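Local coordinates for nucleoside phosphorylase, putative (Trypanosoma brucei, PDB 3BJE), which acts as a homodimeric uridine phosphorylase, splitting uridine with phosphate into uracil and ribose 1-phosphate, at residues L42-R54 with P138-G150. Numbering follows the deposited sequence.
Sequences LADRIIFVGDPGR and PSTMKIIRLGTCG. With R1P (1-O-phosphono-alpha-D-ribofuranose), chain C; URA (uracil), chain D.
The phosphate site of this nucleoside phosphorylase lies at the C-terminal end of a parallel strand pair, 45-49 beside 142-150; the first strand ends at Val49 and gives way to the Gly50-Arg54 turn, while the second runs on past the phosphate. Five backbone hydrogen bonds alternate along the pair, from Lys142 N to Asp44 O through Leu146 N to Phe48 O. On one face Ile143 sets CG2 over the Phe48 ring, 3.8 Å from its centroid and 17° off the normal, a CH-pi contact that helix 97-112 covers. Ile47 CG2 meets Leu146 CB at 4.2 Å on the other face, under helix 329-348. At this end the phosphate is gripped from both segments. O2P accepts from Gly50 N, from Arg54 NH1 and, at 2.8 Å, from Arg145 NH2. Arg54, its chain bent at chi3 (-51°), turns its guanidinium edge to the phosphorus and sends NH2 to O3P at 2.8 Å in a nearly straight bond, while a weak bond from NH1 to Leu146 O (3.0 Å) ties it to the neighbouring strand; Thr148 OG1 also donates to O3P. Arg145 reaches the ligand with an extended chain, NH1 donating at 2.9 Å to O1, which bridges ribose and phosphorus; salt bridges to Glu292 and Glu294 probably help fix its rotation. His34 and Arg74 of the second subunit also hydrogen-bond to the ligand, as expected of the dimer-built active site of the PNP/UDP phosphorylase fold.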
ATOM      1  N   LEU A  42     -23.863   0.914  -1.364  1.00 16.50           N
ATOM      2  CA  LEU A  42     -22.847   1.957  -1.377  1.00 17.29           C
ATOM      3  C   LEU A  42     -23.499   3.308  -1.672  1.00 18.66           C
ATOM      4  O   LEU A  42     -24.170   3.455  -2.692  1.00 19.09           O
ATOM      5  CB  LEU A  42     -21.813   1.634  -2.453  1.00 18.40           C
ATOM      6  CG  LEU A  42     -20.671   2.636  -2.642  1.00 19.27           C
ATOM      7  CD1 LEU A  42     -19.864   2.728  -1.365  1.00 17.29           C
ATOM      8  CD2 LEU A  42     -19.817   2.186  -3.834  1.00 21.02           C
ATOM      9  N   ALA A  43     -23.289   4.286  -0.789  1.00 18.34           N
ATOM     10  CA  ALA A  43     -23.799   5.649  -0.987  1.00 18.08           C
ATOM     11  C   ALA A  43     -22.950   6.414  -2.010  1.00 18.72           C
ATOM     12  O   ALA A  43     -21.811   6.051  -2.283  1.00 19.34           O
ATOM     13  CB  ALA A  43     -23.820   6.406   0.344  1.00 19.75           C
ATOM     14  N   ASP A  44     -23.515   7.481  -2.564  1.00 18.56           N
ATOM     15  CA  ASP A  44     -22.773   8.394  -3.450  1.00 18.79           C
ATOM     16  C   ASP A  44     -21.747   9.233  -2.691  1.00 18.60           C
ATOM     17  O   ASP A  44     -20.797   9.745  -3.288  1.00 18.09           O
ATOM     18  CB  ASP A  44     -23.723   9.360  -4.163  1.00 17.79           C
ATOM     19  CG  ASP A  44     -24.622   8.680  -5.171  1.00 17.66           C
ATOM     20  OD1 ASP A  44     -24.368   7.528  -5.548  1.00 21.37           O
ATOM     21  OD2 ASP A  44     -25.604   9.323  -5.597  1.00 20.36           O
ATOM     22  N   ARG A  45     -21.968   9.372  -1.389  1.00 18.92           N
ATOM     23  CA  ARG A  45     -21.109  10.165  -0.527  0.60 18.59           C
ATOM     24  C   ARG A  45     -20.323   9.229   0.387  1.00 18.59           C
ATOM     25  O   ARG A  45     -20.912   8.462   1.145  1.00 18.99           O
ATOM     26  CB  ARG A  45     -21.938  11.151   0.299  0.60 19.24           C
ATOM     27  CG  ARG A  45     -22.490  12.318  -0.499  0.60 19.97           C
ATOM     28  CD  ARG A  45     -23.252  13.280   0.401  0.60 19.86           C
ATOM     29  NE  ARG A  45     -23.738  14.460  -0.320  0.60 21.42           N
ATOM     30  CZ  ARG A  45     -24.804  14.471  -1.117  0.60 21.53           C
ATOM     31  NH1 ARG A  45     -25.156  15.600  -1.718  0.60 27.18           N
ATOM     32  NH2 ARG A  45     -25.520  13.370  -1.326  0.60 20.67           N
ATOM     33  N   ILE A  46     -18.999   9.320   0.312  1.00 18.18           N
ATOM     34  CA  ILE A  46     -18.090   8.376   0.953  1.00 19.08           C
ATOM     35  C   ILE A  46     -16.983   9.064   1.727  1.00 16.51           C
ATOM     36  O   ILE A  46     -16.379  10.011   1.246  1.00 18.96           O
ATOM     37  CB  ILE A  46     -17.420   7.468  -0.130  1.00 19.20           C
ATOM     38  CG1 ILE A  46     -18.497   6.715  -0.922  1.00 20.70           C
ATOM     39  CG2 ILE A  46     -16.415   6.485   0.493  1.00 20.25           C
ATOM     40  CD1 ILE A  46     -18.006   5.986  -2.198  1.00 19.95           C
ATOM     41  N   ILE A  47     -16.743   8.587   2.947  1.00 17.82           N
ATOM     42  CA  ILE A  47     -15.555   8.955   3.694  1.00 17.49           C
ATOM     43  C   ILE A  47     -14.570   7.800   3.658  1.00 18.09           C
ATOM     44  O   ILE A  47     -14.952   6.684   3.965  1.00 19.92           O
ATOM     45  CB  ILE A  47     -15.863   9.265   5.153  1.00 21.34           C
ATOM     46  CG1 ILE A  47     -16.817  10.439   5.247  1.00 24.34           C
ATOM     47  CG2 ILE A  47     -14.568   9.603   5.892  1.00 20.14           C
ATOM     48  CD1 ILE A  47     -17.265  10.749   6.655  1.00 27.68           C
ATOM     49  N   PHE A  48     -13.324   8.083   3.266  1.00 18.27           N
ATOM     50  CA  PHE A  48     -12.224   7.120   3.332  1.00 17.96           C
ATOM     51  C   PHE A  48     -11.454   7.350   4.624  1.00 18.45           C
ATOM     52  O   PHE A  48     -11.135   8.490   4.991  1.00 20.41           O
ATOM     53  CB  PHE A  48     -11.233   7.322   2.193  1.00 17.21           C
ATOM     54  CG  PHE A  48     -11.633   6.759   0.862  1.00 19.87           C
ATOM     55  CD1 PHE A  48     -12.628   5.813   0.694  1.00 22.15           C
ATOM     56  CD2 PHE A  48     -10.898   7.144  -0.240  1.00 20.27           C
ATOM     57  CE1 PHE A  48     -12.903   5.316  -0.572  1.00 23.94           C
ATOM     58  CE2 PHE A  48     -11.170   6.647  -1.489  1.00 20.13           C
ATOM     59  CZ  PHE A  48     -12.171   5.736  -1.656  1.00 21.82           C
ATOM     60  N   VAL A  49     -11.128   6.269   5.306  1.00 20.78           N
ATOM     61  CA  VAL A  49     -10.190   6.316   6.421  1.00 19.11           C
ATOM     62  C   VAL A  49      -9.139   5.259   6.179  1.00 19.91           C
ATOM     63  O   VAL A  49      -9.404   4.271   5.554  1.00 18.77           O
ATOM     64  CB  VAL A  49     -10.891   6.049   7.770  1.00 18.85           C
ATOM     65  CG1 VAL A  49     -11.886   7.179   8.059  1.00 18.57           C
ATOM     66  CG2 VAL A  49     -11.583   4.678   7.788  1.00 20.71           C
ATOM     67  N   GLY A  50      -7.920   5.445   6.661  1.00 19.30           N
ATOM     68  CA  GLY A  50      -6.920   4.412   6.447  1.00 19.93           C
ATOM     69  C   GLY A  50      -7.086   3.260   7.423  1.00 18.27           C
ATOM     70  O   GLY A  50      -6.989   2.079   7.053  1.00 23.12           O
ATOM     71  N   ASP A  51      -7.293   3.608   8.680  1.00 19.36           N
ATOM     72  CA  ASP A  51      -7.324   2.669   9.780  1.00 18.12           C
ATOM     73  C   ASP A  51      -8.702   2.017   9.888  1.00 18.17           C
ATOM     74  O   ASP A  51      -9.699   2.719  10.083  1.00 19.97           O
ATOM     75  CB  ASP A  51      -7.014   3.445  11.061  1.00 18.53           C
ATOM     76  CG  ASP A  51      -6.930   2.561  12.298  1.00 23.03           C
ATOM     77  OD1 ASP A  51      -7.200   1.342  12.229  1.00 21.86           O
ATOM     78  OD2 ASP A  51      -6.616   3.110  13.368  1.00 26.29           O
ATOM     79  N   PRO A  52      -8.790   0.682   9.723  1.00 17.86           N
ATOM     80  CA  PRO A  52     -10.090   0.031   9.887  1.00 16.94           C
ATOM     81  C   PRO A  52     -10.771   0.327  11.220  1.00 19.35           C
ATOM     82  O   PRO A  52     -11.993   0.356  11.278  1.00 21.21           O
ATOM     83  CB  PRO A  52      -9.770  -1.473   9.751  1.00 20.08           C
ATOM     84  CG  PRO A  52      -8.315  -1.588   9.821  1.00 22.84           C
ATOM     85  CD  PRO A  52      -7.739  -0.291   9.359  1.00 18.93           C
ATOM     86  N   GLY A  53      -9.992   0.548  12.271  1.00 19.97           N
ATOM     87  CA  GLY A  53     -10.569   0.903  13.576  1.00 23.77           C
ATOM     88  C   GLY A  53     -11.413   2.173  13.555  1.00 27.30           C
ATOM     89  O   GLY A  53     -12.342   2.323  14.359  1.00 27.97           O
ATOM     90  N   ARG A  54     -11.124   3.085  12.631  1.00 24.50           N
ATOM     91  CA  ARG A  54     -11.829   4.376  12.601  1.00 25.86           C
ATOM     92  C   ARG A  54     -13.251   4.265  12.028  1.00 25.30           C
ATOM     93  O   ARG A  54     -14.051   5.195  12.148  1.00 23.43           O
ATOM     94  CB  ARG A  54     -11.018   5.406  11.802  1.00 25.51           C
ATOM     95  CG  ARG A  54     -11.430   6.871  12.053  1.00 28.90           C
ATOM     96  CD  ARG A  54     -10.464   7.896  11.417  1.00 29.94           C
ATOM     97  NE  ARG A  54      -9.071   7.618  11.773  1.00 28.97           N
ATOM     98  CZ  ARG A  54      -8.046   7.565  10.920  1.00 29.91           C
ATOM     99  NH1 ARG A  54      -8.196   7.814   9.623  1.00 27.73           N
ATOM    100  NH2 ARG A  54      -6.843   7.255  11.381  1.00 28.64           N
ATOM    101  N   PRO A 138     -21.196  11.496 -12.922  1.00 17.13           N
ATOM    102  CA  PRO A 138     -20.069  11.291 -12.015  1.00 17.54           C
ATOM    103  C   PRO A 138     -19.936  12.352 -10.932  1.00 15.38           C
ATOM    104  O   PRO A 138     -19.362  12.072  -9.884  1.00 16.66           O
ATOM    105  CB  PRO A 138     -18.840  11.318 -12.931  1.00 18.23           C
ATOM    106  CG  PRO A 138     -19.356  11.239 -14.303  1.00 22.42           C
ATOM    107  CD  PRO A 138     -20.759  11.689 -14.314  1.00 14.74           C
ATOM    108  N   SER A 139     -20.453  13.549 -11.180  1.00 16.79           N
ATOM    109  CA  SER A 139     -20.325  14.614 -10.202  1.00 17.74           C
ATOM    110  C   SER A 139     -21.149  14.351  -8.945  1.00 18.41           C
ATOM    111  O   SER A 139     -20.982  15.048  -7.943  1.00 21.18           O
ATOM    112  CB  SER A 139     -20.693  15.962 -10.818  1.00 19.95           C
ATOM    113  OG  SER A 139     -22.076  16.032 -11.080  1.00 20.98           O
ATOM    114  N   THR A 140     -22.034  13.352  -8.999  1.00 18.41           N
ATOM    115  CA  THR A 140     -22.812  12.941  -7.832  1.00 19.79           C
ATOM    116  C   THR A 140     -21.946  12.244  -6.782  1.00 16.62           C
ATOM    117  O   THR A 140     -22.326  12.174  -5.614  1.00 18.30           O
ATOM    118  CB  THR A 140     -24.004  12.022  -8.216  1.00 20.51           C
ATOM    119  OG1 THR A 140     -23.530  10.779  -8.760  1.00 19.34           O
ATOM    120  CG2 THR A 140     -24.924  12.732  -9.220  1.00 21.43           C
ATOM    121  N   MET A 141     -20.786  11.729  -7.186  1.00 15.72           N
ATOM    122  CA  MET A 141     -19.892  11.072  -6.255  1.00 17.28           C
ATOM    123  C   MET A 141     -19.064  12.106  -5.514  1.00 17.86           C
ATOM    124  O   MET A 141     -18.400  12.940  -6.135  1.00 17.71           O
ATOM    125  CB  MET A 141     -18.971  10.107  -7.002  1.00 17.26           C
ATOM    126  CG  MET A 141     -19.715   8.993  -7.751  1.00 17.35           C
ATOM    127  SD  MET A 141     -20.696   7.939  -6.644  1.00 17.51           S
ATOM    128  CE  MET A 141     -19.441   7.396  -5.469  1.00 20.26           C
ATOM    129  N   LYS A 142     -19.107  12.027  -4.189  1.00 17.86           N
ATOM    130  CA  LYS A 142     -18.338  12.900  -3.305  1.00 17.63           C
ATOM    131  C   LYS A 142     -17.534  11.991  -2.365  1.00 16.48           C
ATOM    132  O   LYS A 142     -18.112  11.210  -1.621  1.00 16.89           O
ATOM    133  CB  LYS A 142     -19.258  13.774  -2.454  1.00 18.45           C
ATOM    134  CG  LYS A 142     -20.514  14.303  -3.123  1.00 26.56           C
ATOM    135  CD  LYS A 142     -20.230  15.327  -4.160  1.00 27.09           C
ATOM    136  CE  LYS A 142     -21.544  15.951  -4.647  1.00 22.02           C
ATOM    137  NZ  LYS A 142     -21.287  17.033  -5.626  1.00 30.99           N
ATOM    138  N   ILE A 143     -16.208  12.103  -2.401  1.00 16.19           N
ATOM    139  CA  ILE A 143     -15.327  11.225  -1.640  1.00 17.52           C
ATOM    140  C   ILE A 143     -14.333  12.064  -0.843  1.00 15.79           C
ATOM    141  O   ILE A 143     -13.582  12.848  -1.422  1.00 19.87           O
ATOM    142  CB  ILE A 143     -14.561  10.275  -2.581  1.00 18.57           C
ATOM    143  CG1 ILE A 143     -15.561   9.513  -3.460  1.00 19.26           C
ATOM    144  CG2 ILE A 143     -13.635   9.310  -1.791  1.00 18.21           C
ATOM    145  CD1 ILE A 143     -14.928   8.597  -4.507  1.00 19.88           C
ATOM    146  N   ILE A 144     -14.340  11.928   0.480  1.00 16.59           N
ATOM    147  CA  ILE A 144     -13.413  12.662   1.325  1.00 17.48           C
ATOM    148  C   ILE A 144     -12.631  11.730   2.229  1.00 14.95           C
ATOM    149  O   ILE A 144     -13.195  10.960   2.978  1.00 16.98           O
ATOM    150  CB  ILE A 144     -14.130  13.728   2.188  1.00 16.36           C
ATOM    151  CG1 ILE A 144     -14.985  14.639   1.294  1.00 17.33           C
ATOM    152  CG2 ILE A 144     -13.092  14.581   3.009  1.00 16.55           C
ATOM    153  CD1 ILE A 144     -15.816  15.650   2.064  1.00 17.91           C
ATOM    154  N   ARG A 145     -11.313  11.839   2.153  1.00 16.86           N
ATOM    155  CA  ARG A 145     -10.432  11.148   3.080  1.00 18.02           C
ATOM    156  C   ARG A 145     -10.336  11.932   4.372  1.00 17.68           C
ATOM    157  O   ARG A 145     -10.112  13.131   4.343  1.00 16.90           O
ATOM    158  CB  ARG A 145      -9.046  10.994   2.463  1.00 17.81           C
ATOM    159  CG  ARG A 145      -7.963  10.643   3.465  1.00 19.39           C
ATOM    160  CD  ARG A 145      -6.705  10.159   2.781  1.00 21.96           C
ATOM    161  NE  ARG A 145      -5.529  10.273   3.657  1.00 23.62           N
ATOM    162  CZ  ARG A 145      -5.344   9.574   4.779  1.00 21.19           C
ATOM    163  NH1 ARG A 145      -4.253   9.791   5.493  1.00 23.71           N
ATOM    164  NH2 ARG A 145      -6.233   8.659   5.198  1.00 20.67           N
ATOM    165  N   LEU A 146     -10.537  11.249   5.489  1.00 16.97           N
ATOM    166  CA  LEU A 146     -10.264  11.808   6.817  1.00 14.42           C
ATOM    167  C   LEU A 146      -9.170  10.942   7.428  1.00 15.63           C
ATOM    168  O   LEU A 146      -9.396   9.781   7.774  1.00 17.96           O
ATOM    169  CB  LEU A 146     -11.507  11.837   7.715  1.00 16.54           C
ATOM    170  CG  LEU A 146     -11.259  12.248   9.180  1.00 19.39           C
ATOM    171  CD1 LEU A 146     -10.494  13.586   9.322  1.00 18.41           C
ATOM    172  CD2 LEU A 146     -12.562  12.308   9.958  1.00 18.72           C
ATOM    173  N   GLY A 147      -7.962  11.506   7.506  1.00 16.22           N
ATOM    174  CA  GLY A 147      -6.806  10.729   7.866  1.00 15.88           C
ATOM    175  C   GLY A 147      -5.941  11.339   8.935  1.00 16.10           C
ATOM    176  O   GLY A 147      -6.358  12.254   9.652  1.00 18.03           O
ATOM    177  N   THR A 148      -4.746  10.778   9.079  1.00 18.22           N
ATOM    178  CA  THR A 148      -3.713  11.351   9.931  1.00 14.86           C
ATOM    179  C   THR A 148      -2.531  11.654   9.038  1.00 17.57           C
ATOM    180  O   THR A 148      -2.423  11.120   7.949  1.00 17.08           O
ATOM    181  CB  THR A 148      -3.288  10.404  11.074  1.00 20.13           C
ATOM    182  OG1 THR A 148      -2.752   9.182  10.540  1.00 19.00           O
ATOM    183  CG2 THR A 148      -4.480  10.132  12.020  1.00 19.46           C
ATOM    184  N   CYS A 149      -1.650  12.530   9.487  1.00 14.89           N
ATOM    185  CA  CYS A 149      -0.522  12.904   8.634  1.00 17.43           C
ATOM    186  C   CYS A 149       0.621  13.513   9.411  1.00 17.81           C
ATOM    187  O   CYS A 149       0.510  13.783  10.623  1.00 17.13           O
ATOM    188  CB  CYS A 149      -1.000  13.913   7.585  1.00 17.93           C
ATOM    189  SG  CYS A 149      -1.481  15.518   8.330  1.00 17.71           S
ATOM    190  N   GLY A 150       1.737  13.719   8.720  1.00 17.01           N
ATOM    191  CA  GLY A 150       2.820  14.550   9.233  1.00 14.07           C
ATOM    192  C   GLY A 150       2.761  15.926   8.605  1.00 14.17           C
ATOM    193  O   GLY A 150       2.111  16.102   7.565  1.00 16.60           O
TER
HETATM  194  C5  R1P C 401       0.420   5.576   8.313  1.00 22.94           C
HETATM  195  O5  R1P C 401       0.563   5.525   9.740  1.00 20.82           O
HETATM  196  C4  R1P C 401      -1.035   5.770   7.929  1.00 21.45           C
HETATM  197  O4  R1P C 401      -1.627   6.872   8.638  1.00 28.06           O
HETATM  198  C1  R1P C 401      -2.114   7.860   7.723  1.00 27.13           C
HETATM  199  C2  R1P C 401      -1.282   7.611   6.453  1.00 24.34           C
HETATM  200  O2  R1P C 401      -1.769   8.207   5.228  1.00 19.17           O
HETATM  201  C3  R1P C 401      -1.198   6.083   6.451  1.00 21.59           C
HETATM  202  O3  R1P C 401      -2.407   5.465   5.982  1.00 20.92           O
HETATM  203  O1  R1P C 401      -3.567   7.817   7.530  1.00 24.69           O
HETATM  204  P   R1P C 401      -4.669   6.938   8.319  1.00 24.37           P
HETATM  205  O1P R1P C 401      -4.232   5.528   7.894  1.00 24.46           O
HETATM  206  O2P R1P C 401      -5.990   7.379   7.713  1.00 25.15           O
HETATM  207  O3P R1P C 401      -4.531   7.148   9.793  1.00 25.49           O
HETATM  208  N1  URA D 501       1.003   9.473   8.615  1.00 23.69           N
HETATM  209  C2  URA D 501       1.996   9.556   7.702  1.00 17.09           C
HETATM  210  O2  URA D 501       1.907   8.985   6.568  1.00 16.44           O
HETATM  211  N3  URA D 501       3.100  10.226   7.991  1.00 18.01           N
HETATM  212  C4  URA D 501       3.262  10.828   9.185  1.00 19.21           C
HETATM  213  O4  URA D 501       4.319  11.447   9.396  1.00 20.74           O
HETATM  214  C5  URA D 501       2.265  10.744  10.137  1.00 21.54           C
HETATM  215  C6  URA D 501       1.118  10.042   9.818  1.00 22.36           C
HETATM  216  O   HOH W   1     -24.340   8.091  -8.220  1.00 44.32           O